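Local coordinates for pectate lyase (Paenibacillus sp. 0602, PDB 5GT5), which cleaves polygalacturonate and pectin chains internally by beta-elimination, probably with the help of calcium, at residues 223-229 with 311-317; 239-244 with 318-322. The protein carries 1 engineered substitution. One frame throughout, in Å; residues are numbered along the deposited sequence.

Interaction 1: residues 223-229 with 311-317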
ATOM      1  N   TYR A 223       9.396 -47.672 -11.741  1.00 10.20           N
ATOM      2  CA  TYR A 223      10.449 -48.031 -10.813  1.00  8.17           C
ATOM      3  C   TYR A 223       9.922 -48.213  -9.383  1.00  8.70           C
ATOM      4  O   TYR A 223      10.282 -49.157  -8.688  1.00  8.69           O
ATOM      5  CB  TYR A 223      11.535 -46.965 -10.848  1.00  8.40           C
ATOM      6  CG  TYR A 223      12.682 -47.273  -9.943  1.00  9.29           C
ATOM      7  CD1 TYR A 223      13.583 -48.282 -10.252  1.00  8.65           C
ATOM      8  CD2 TYR A 223      12.858 -46.578  -8.745  1.00  8.82           C
ATOM      9  CE1 TYR A 223      14.646 -48.566  -9.399  1.00 10.19           C
ATOM     10  CE2 TYR A 223      13.918 -46.858  -7.882  1.00 11.53           C
ATOM     11  CZ  TYR A 223      14.783 -47.870  -8.202  1.00  9.49           C
ATOM     12  OH  TYR A 223      15.829 -48.151  -7.333  1.00 13.17           O
ATOM     13  N   LEU A 224       9.084 -47.283  -8.932  1.00  8.15           N
ATOM     14  CA  LEU A 224       8.516 -47.375  -7.594  1.00  6.49           C
ATOM     15  C   LEU A 224       7.702 -48.653  -7.391  1.00  8.55           C
ATOM     16  O   LEU A 224       7.715 -49.231  -6.299  1.00  8.99           O
ATOM     17  CB  LEU A 224       7.648 -46.162  -7.300  1.00  6.62           C
ATOM     18  CG  LEU A 224       8.369 -44.818  -7.311  1.00  6.04           C
ATOM     19  CD1 LEU A 224       7.308 -43.710  -7.214  1.00 10.63           C
ATOM     20  CD2 LEU A 224       9.385 -44.753  -6.142  1.00  9.17           C
ATOM     21  N   ARG A 225       6.962 -49.066  -8.422  1.00  8.76           N
ATOM     22  CA  ARG A 225       6.162 -50.304  -8.375  1.00  7.08           C
ATOM     23  C   ARG A 225       6.992 -51.569  -8.550  1.00 11.24           C
ATOM     24  O   ARG A 225       6.528 -52.665  -8.236  1.00 11.36           O
ATOM     25  CB  ARG A 225       5.109 -50.269  -9.485  1.00  7.47           C
ATOM     26  CG  ARG A 225       4.025 -49.200  -9.304  1.00  8.12           C
ATOM     27  CD  ARG A 225       2.963 -49.590  -8.277  1.00  9.44           C
ATOM     28  NE  ARG A 225       2.135 -50.682  -8.840  1.00  8.39           N
ATOM     29  CZ  ARG A 225       2.228 -51.959  -8.449  1.00 10.94           C
ATOM     30  NH1 ARG A 225       3.037 -52.330  -7.452  1.00  9.59           N
ATOM     31  NH2 ARG A 225       1.474 -52.881  -9.050  1.00 11.95           N
ATOM     32  N   SER A 226       8.207 -51.408  -9.071  1.00  9.57           N
ATOM     33  CA  SER A 226       9.056 -52.549  -9.413  1.00 10.22           C
ATOM     34  C   SER A 226       9.655 -53.206  -8.185  1.00 10.02           C
ATOM     35  O   SER A 226       9.579 -52.703  -7.065  1.00  9.97           O
ATOM     36  CB  SER A 226      10.209 -52.107 -10.325  1.00 10.50           C
ATOM     37  OG  SER A 226      11.274 -51.545  -9.565  1.00 10.00           O
ATOM     38  N   SER A 227      10.248 -54.383  -8.398  1.00  9.93           N
ATOM     39  CA  SER A 227      10.895 -55.097  -7.317  1.00  9.50           C
ATOM     40  C   SER A 227      12.104 -54.383  -6.724  1.00  7.67           C
ATOM     41  O   SER A 227      12.609 -54.809  -5.693  1.00  9.96           O
ATOM     42  CB  SER A 227      11.331 -56.487  -7.818  1.00 10.27           C
ATOM     43  OG  SER A 227      12.320 -56.365  -8.824  1.00 13.31           O
ATOM     44  N   ALA A 228      12.567 -53.291  -7.342  1.00  9.62           N
ATOM     45  CA  ALA A 228      13.636 -52.517  -6.721  1.00  9.63           C
ATOM     46  C   ALA A 228      13.139 -51.771  -5.482  1.00  9.18           C
ATOM     47  O   ALA A 228      13.921 -51.457  -4.572  1.00  9.38           O
ATOM     48  CB  ALA A 228      14.226 -51.520  -7.730  1.00 12.79           C
ATOM     49  N   VAL A 229      11.840 -51.454  -5.470  1.00  7.99           N
ATOM     50  CA  VAL A 229      11.266 -50.675  -4.391  1.00 10.27           C
ATOM     51  C   VAL A 229      10.099 -51.383  -3.715  1.00  7.75           C
ATOM     52  O   VAL A 229      10.067 -51.465  -2.493  1.00  9.59           O
ATOM     53  CB  VAL A 229      10.829 -49.268  -4.883  1.00  7.84           C
ATOM     54  CG1 VAL A 229      10.232 -48.434  -3.751  1.00  9.00           C
ATOM     55  CG2 VAL A 229      12.008 -48.544  -5.492  1.00  9.79           C
ATOM     56  N   ALA A 311      16.438 -47.288  -1.793  1.00  8.00           N
ATOM     57  CA  ALA A 311      16.290 -47.679  -3.185  1.00  7.30           C
ATOM     58  C   ALA A 311      15.702 -46.542  -4.054  1.00  7.99           C
ATOM     59  O   ALA A 311      16.133 -46.338  -5.193  1.00 11.15           O
ATOM     60  CB  ALA A 311      15.453 -48.934  -3.290  1.00  8.46           C
ATOM     61  N   ILE A 312      14.766 -45.768  -3.498  1.00  7.22           N
ATOM     62  CA  ILE A 312      14.191 -44.630  -4.231  1.00  7.07           C
ATOM     63  C   ILE A 312      15.259 -43.562  -4.517  1.00 10.30           C
ATOM     64  O   ILE A 312      15.445 -43.147  -5.669  1.00  9.17           O
ATOM     65  CB  ILE A 312      13.037 -44.039  -3.420  1.00  8.53           C
ATOM     66  CG1 ILE A 312      11.878 -45.049  -3.353  1.00  9.41           C
ATOM     67  CG2 ILE A 312      12.569 -42.698  -3.999  1.00  8.77           C
ATOM     68  CD1 ILE A 312      10.766 -44.646  -2.361  1.00  7.83           C
ATOM     69  N   ALA A 313      15.993 -43.201  -3.476  1.00  9.61           N
ATOM     70  CA  ALA A 313      17.004 -42.160  -3.594  1.00 11.19           C
ATOM     71  C   ALA A 313      18.182 -42.613  -4.444  1.00  9.21           C
ATOM     72  O   ALA A 313      18.796 -41.808  -5.139  1.00  9.62           O
ATOM     73  CB  ALA A 313      17.458 -41.708  -2.235  1.00 11.68           C
ATOM     74  N   SER A 314      18.485 -43.901  -4.435  1.00 10.64           N
ATOM     75  CA  SER A 314      19.665 -44.381  -5.175  1.00 11.98           C
ATOM     76  C   SER A 314      19.516 -44.185  -6.680  1.00  9.48           C
ATOM     77  O   SER A 314      20.496 -44.136  -7.432  1.00 10.94           O
ATOM     78  CB  SER A 314      19.892 -45.867  -4.905  1.00 12.77           C
ATOM     79  OG  SER A 314      18.964 -46.650  -5.644  1.00 18.18           O
ATOM     80  N   LYS A 315      18.278 -44.102  -7.148  1.00  9.85           N
ATOM     81  CA  LYS A 315      18.039 -43.873  -8.564  1.00 12.15           C
ATOM     82  C   LYS A 315      17.798 -42.395  -8.898  1.00 10.71           C
ATOM     83  O   LYS A 315      17.482 -42.037 -10.048  1.00 17.39           O
ATOM     84  CB  LYS A 315      16.875 -44.735  -9.072  1.00 14.59           C
ATOM     85  CG  LYS A 315      17.272 -46.141  -9.384  1.00 21.43           C
ATOM     86  CD  LYS A 315      18.218 -46.228 -10.569  1.00 20.78           C
ATOM     87  CE  LYS A 315      18.511 -47.695 -10.898  1.00 27.86           C
ATOM     88  NZ  LYS A 315      18.916 -47.854 -12.317  1.00 28.65           N
ATOM     89  N   GLY A 316      17.935 -41.531  -7.895  1.00  8.81           N
ATOM     90  CA  GLY A 316      17.789 -40.104  -8.097  1.00 12.08           C
ATOM     91  C   GLY A 316      16.368 -39.592  -8.040  1.00 13.75           C
ATOM     92  O   GLY A 316      16.098 -38.464  -8.458  1.00 12.94           O
ATOM     93  N   TYR A 317      15.459 -40.402  -7.520  1.00 11.48           N
ATOM     94  CA  TYR A 317      14.057 -39.980  -7.408  1.00  8.41           C
ATOM     95  C   TYR A 317      13.779 -39.369  -6.045  1.00 10.19           C
ATOM     96  O   TYR A 317      14.354 -39.779  -5.034  1.00 10.69           O
ATOM     97  CB  TYR A 317      13.130 -41.160  -7.614  1.00  6.19           C
ATOM     98  CG  TYR A 317      13.170 -41.731  -9.002  1.00  6.61           C
ATOM     99  CD1 TYR A 317      12.900 -40.930 -10.112  1.00 10.59           C
ATOM    100  CD2 TYR A 317      13.453 -43.087  -9.222  1.00  9.47           C
ATOM    101  CE1 TYR A 317      12.930 -41.450 -11.405  1.00  9.99           C
ATOM    102  CE2 TYR A 317      13.487 -43.613 -10.511  1.00 13.08           C
ATOM    103  CZ  TYR A 317      13.209 -42.801 -11.597  1.00 11.32           C
ATOM    104  OH  TYR A 317      13.218 -43.296 -12.884  1.00 14.50           O
TER
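The ring of Y223, near the C-terminal end of helix 219-225, pushes its hydroxyl against the last turn of helix 306-314, whose end is closed by a Schellman motif with G316 at positive phi. Two helix ends thus meet outside the parallel beta-helix of this polysaccharide lyase family 1 fold. With CG anti to the backbone N (chi1 -179°), Y223 reaches toward helix 306-314, and its OH donates to A311 O at 2.8 Å. The donor sits well above the carbonyl plane, 50° out of it, while the same oxygen lies in the plane of the tyrosine ring at its edge. S314 OG bonds A311 O from the other face of the carbonyl, at 2.9 Å, so that two hydroxyls grip one oxygen in the final helical turn. K315 crosses the ring at about a right angle: its CB makes an off-centre CH-pi contact, and its CG is 3.2 Å from Y223 OH before the chain leads away. The ring of Y317 meets that of Y223 obliquely, planes at 42°, with CE2 of Y317 at 3.5 Å from CD2 of Y223. A leucine in place of Y223 would probably leave A311 O with S314 OG alone of its two hydroxyl donors, and take from K315 CB its CH-pi partner and from the Y317 edge its aromatic neighbour. Beneath this polar end the contact turns apolar. I312, buried, lays its CG1 across two neighbouring side chains, 3.8 Å from L224 CD2 and 3.8 Å from V229 CG1. L224 is packed in turn on W138 and on I236 of helix 233-241. A311 packs loosely against V229 CG2. Its methyl, A311 CB, lies 3.2 Å from the backbone oxygen A228 O.

Interaction 2: residues 239-244 with 318-322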
ATOM      1  N   ILE A 239       0.829 -42.028  -0.413  1.00  6.57           N
ATOM      2  CA  ILE A 239       1.994 -41.161  -0.238  1.00  6.63           C
ATOM      3  C   ILE A 239       1.831 -39.872  -1.075  1.00  7.73           C
ATOM      4  O   ILE A 239       2.251 -38.777  -0.671  1.00  9.11           O
ATOM      5  CB  ILE A 239       3.314 -41.917  -0.560  1.00  7.27           C
ATOM      6  CG1 ILE A 239       3.523 -43.066   0.449  1.00  7.66           C
ATOM      7  CG2 ILE A 239       4.496 -40.938  -0.640  1.00  6.03           C
ATOM      8  CD1 ILE A 239       4.372 -44.191  -0.081  1.00  9.01           C
ATOM      9  N   SER A 240       1.189 -39.988  -2.228  1.00  6.39           N
ATOM     10  CA  SER A 240       0.946 -38.833  -3.102  1.00  6.37           C
ATOM     11  C   SER A 240      -0.222 -38.000  -2.629  1.00  6.88           C
ATOM     12  O   SER A 240      -0.437 -36.934  -3.181  1.00  8.30           O
ATOM     13  CB  SER A 240       0.642 -39.278  -4.534  1.00  8.63           C
ATOM     14  OG  SER A 240       1.705 -40.018  -5.092  1.00 10.29           O
ATOM     15  N   GLY A 241      -0.971 -38.456  -1.634  1.00  6.27           N
ATOM     16  CA  GLY A 241      -2.163 -37.732  -1.212  1.00  7.54           C
ATOM     17  C   GLY A 241      -1.886 -36.402  -0.566  1.00  7.62           C
ATOM     18  O   GLY A 241      -2.642 -35.448  -0.768  1.00  7.89           O
ATOM     19  N   SER A 242      -0.838 -36.316   0.235  1.00  6.63           N
ATOM     20  CA  SER A 242      -0.502 -35.035   0.876  1.00  6.95           C
ATOM     21  C   SER A 242       0.072 -34.009  -0.095  1.00  7.66           C
ATOM     22  O   SER A 242       0.628 -34.350  -1.141  1.00  7.78           O
ATOM     23  CB  SER A 242       0.455 -35.257   2.053  1.00  7.88           C
ATOM     24  OG  SER A 242       1.572 -36.031   1.684  1.00  8.65           O
ATOM     25  N   GLN A 243      -0.135 -32.740   0.239  1.00  5.94           N
ATOM     26  CA  GLN A 243       0.318 -31.641  -0.628  1.00  6.49           C
ATOM     27  C   GLN A 243       1.770 -31.309  -0.314  1.00  6.39           C
ATOM     28  O   GLN A 243       2.129 -31.136   0.843  1.00  8.20           O
ATOM     29  CB  GLN A 243      -0.584 -30.426  -0.368  1.00  8.06           C
ATOM     30  CG  GLN A 243      -0.066 -29.108  -0.955  1.00  8.81           C
ATOM     31  CD  GLN A 243       0.040 -29.134  -2.466  1.00  6.83           C
ATOM     32  OE1 GLN A 243      -0.553 -30.013  -3.125  1.00  5.74           O
ATOM     33  NE2 GLN A 243       0.768 -28.175  -3.032  1.00  7.56           N
ATOM     34  N   LYS A 244       2.629 -31.234  -1.319  1.00  6.09           N
ATOM     35  CA  LYS A 244       4.077 -31.066  -1.057  1.00  7.78           C
ATOM     36  C   LYS A 244       4.439 -29.672  -0.561  1.00  9.50           C
ATOM     37  O   LYS A 244       5.269 -29.528   0.326  1.00 10.85           O
ATOM     38  CB  LYS A 244       4.876 -31.393  -2.322  1.00  9.79           C
ATOM     39  CG  LYS A 244       6.391 -31.363  -2.189  1.00 15.64           C
ATOM     40  CD  LYS A 244       6.860 -32.460  -1.259  1.00 22.65           C
ATOM     41  CE  LYS A 244       6.785 -33.830  -1.923  1.00 23.98           C
ATOM     42  NZ  LYS A 244       7.351 -34.915  -1.050  1.00 16.22           N
ATOM     43  N   LYS A 318      12.901 -38.372  -6.019  1.00  8.45           N
ATOM     44  CA  LYS A 318      12.351 -37.839  -4.786  1.00  9.04           C
ATOM     45  C   LYS A 318      10.923 -38.352  -4.657  1.00 11.71           C
ATOM     46  O   LYS A 318      10.057 -38.007  -5.460  1.00  9.73           O
ATOM     47  CB  LYS A 318      12.352 -36.310  -4.816  1.00 14.14           C
ATOM     48  CG  LYS A 318      11.701 -35.645  -3.632  1.00 19.94           C
ATOM     49  CD  LYS A 318      11.776 -34.119  -3.793  1.00 34.08           C
ATOM     50  CE  LYS A 318      10.689 -33.374  -2.999  1.00 44.44           C
ATOM     51  NZ  LYS A 318       9.489 -33.032  -3.883  1.00 24.23           N
ATOM     52  N   PHE A 319      10.681 -39.179  -3.656  1.00  9.21           N
ATOM     53  CA  PHE A 319       9.349 -39.712  -3.376  1.00  7.77           C
ATOM     54  C   PHE A 319       9.232 -40.084  -1.928  1.00  8.87           C
ATOM     55  O   PHE A 319       9.813 -41.083  -1.478  1.00 10.90           O
ATOM     56  CB  PHE A 319       9.027 -40.919  -4.251  1.00  7.43           C
ATOM     57  CG  PHE A 319       7.586 -41.331  -4.164  1.00  6.61           C
ATOM     58  CD1 PHE A 319       6.598 -40.555  -4.762  1.00  7.21           C
ATOM     59  CD2 PHE A 319       7.203 -42.448  -3.434  1.00  7.97           C
ATOM     60  CE1 PHE A 319       5.253 -40.910  -4.656  1.00  8.18           C
ATOM     61  CE2 PHE A 319       5.876 -42.784  -3.307  1.00  8.20           C
ATOM     62  CZ  PHE A 319       4.896 -42.015  -3.938  1.00  8.84           C
ATOM     63  N   GLY A 320       8.451 -39.318  -1.184  1.00  8.90           N
ATOM     64  CA  GLY A 320       8.338 -39.514   0.244  1.00 10.90           C
ATOM     65  C   GLY A 320       7.541 -38.412   0.916  1.00  9.86           C
ATOM     66  O   GLY A 320       6.800 -37.678   0.243  1.00 11.86           O
ATOM     67  N   ILE A 321       7.687 -38.311   2.229  1.00  9.44           N
ATOM     68  CA  ILE A 321       6.907 -37.379   3.046  1.00  8.33           C
ATOM     69  C   ILE A 321       7.834 -36.387   3.728  1.00  6.93           C
ATOM     70  O   ILE A 321       8.584 -36.745   4.626  1.00 10.91           O
ATOM     71  CB  ILE A 321       6.098 -38.148   4.088  1.00  7.87           C
ATOM     72  CG1 ILE A 321       5.161 -39.152   3.413  1.00 10.45           C
ATOM     73  CG2 ILE A 321       5.311 -37.210   5.004  1.00  8.55           C
ATOM     74  CD1 ILE A 321       4.068 -38.516   2.581  1.00 10.52           C
ATOM     75  N   THR A 322       7.796 -35.127   3.292  1.00  6.69           N
ATOM     76  CA  THR A 322       8.467 -34.059   4.030  1.00  7.30           C
ATOM     77  C   THR A 322       7.551 -33.731   5.185  1.00  6.48           C
ATOM     78  O   THR A 322       6.324 -33.864   5.066  1.00  7.42           O
ATOM     79  CB  THR A 322       8.690 -32.866   3.108  1.00  8.14           C
ATOM     80  OG1 THR A 322       9.613 -33.298   2.095  1.00 12.48           O
ATOM     81  CG2 THR A 322       9.277 -31.647   3.841  1.00  8.69           C
TER
HETATM   82  O   HOH W   1       6.811 -37.205  -2.785  1.00 16.59           O
HETATM   83  O   HOH W   2       9.909 -35.342   0.570  1.00 27.09           O
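I239 lays its CG2 methyl over one face of the F319 ring, 3.5 Å from CZ, the two side chains meeting at a slant. S240 approaches the same ring differently: its OG lies in the ring plane at the edge, 3.7 Å from CE1, while hydrogen-bonding to I236 O within its own helix. I321 enters beside them, its CD1 at 3.6 Å from S242 OG and in contact with the carbonyl oxygen of I239; S242 OG itself is bonded to Q274. The apolar half of the contact thus joins the end of helix 233-241 to the loop that leads into strand 324-329 of the parallel beta-helix, and the polar half, whose two lysines probably suit an acidic substrate, faces the probable catalytic region. There K244 folds its chain at chi2 (66°) and chi3 (74°), which brings NZ round to the carbonyl oxygen of G320. Its bond to G320 O, 3.1 Å, is weak; NZ also bonds Q274 OE1. Water 1 bridges NZ, at 2.9 Å, to G320 N, and water 2 links NZ to T322 OG1, so much of the ammonium's grip on the loop passes through solvent. The K244 side chain lies about 7 Å from the side chains of R276, the likely active-site arginine, and D174, a likely calcium ligand. K318 comes tip to tip with K244, its NZ 3.4 Å from K244 CE and 4.0 Å from K244 NZ, and is held by G144 O.

Segments 311-317 and 318-322 are consecutive, so one run of chain serves both contacts, while helices 219-225 and 233-241, neighbours in sequence, supply the partners together with the loops that follow them. The two contacts meet where L224 CD1 touches F319 CG and I312 CD1 touches F319 O. Interaction 1 lies toward the periphery, its centre about 29 Å from that of the chain, and is remote from the likely catalytic residues; it relies on direct tyrosine-to-backbone bonding and side-chain packing. Interaction 2 lies deeper, with none of its touching residues fully exposed, and combines aliphatic-aromatic packing with lysines and bridging waters close to the probable active site.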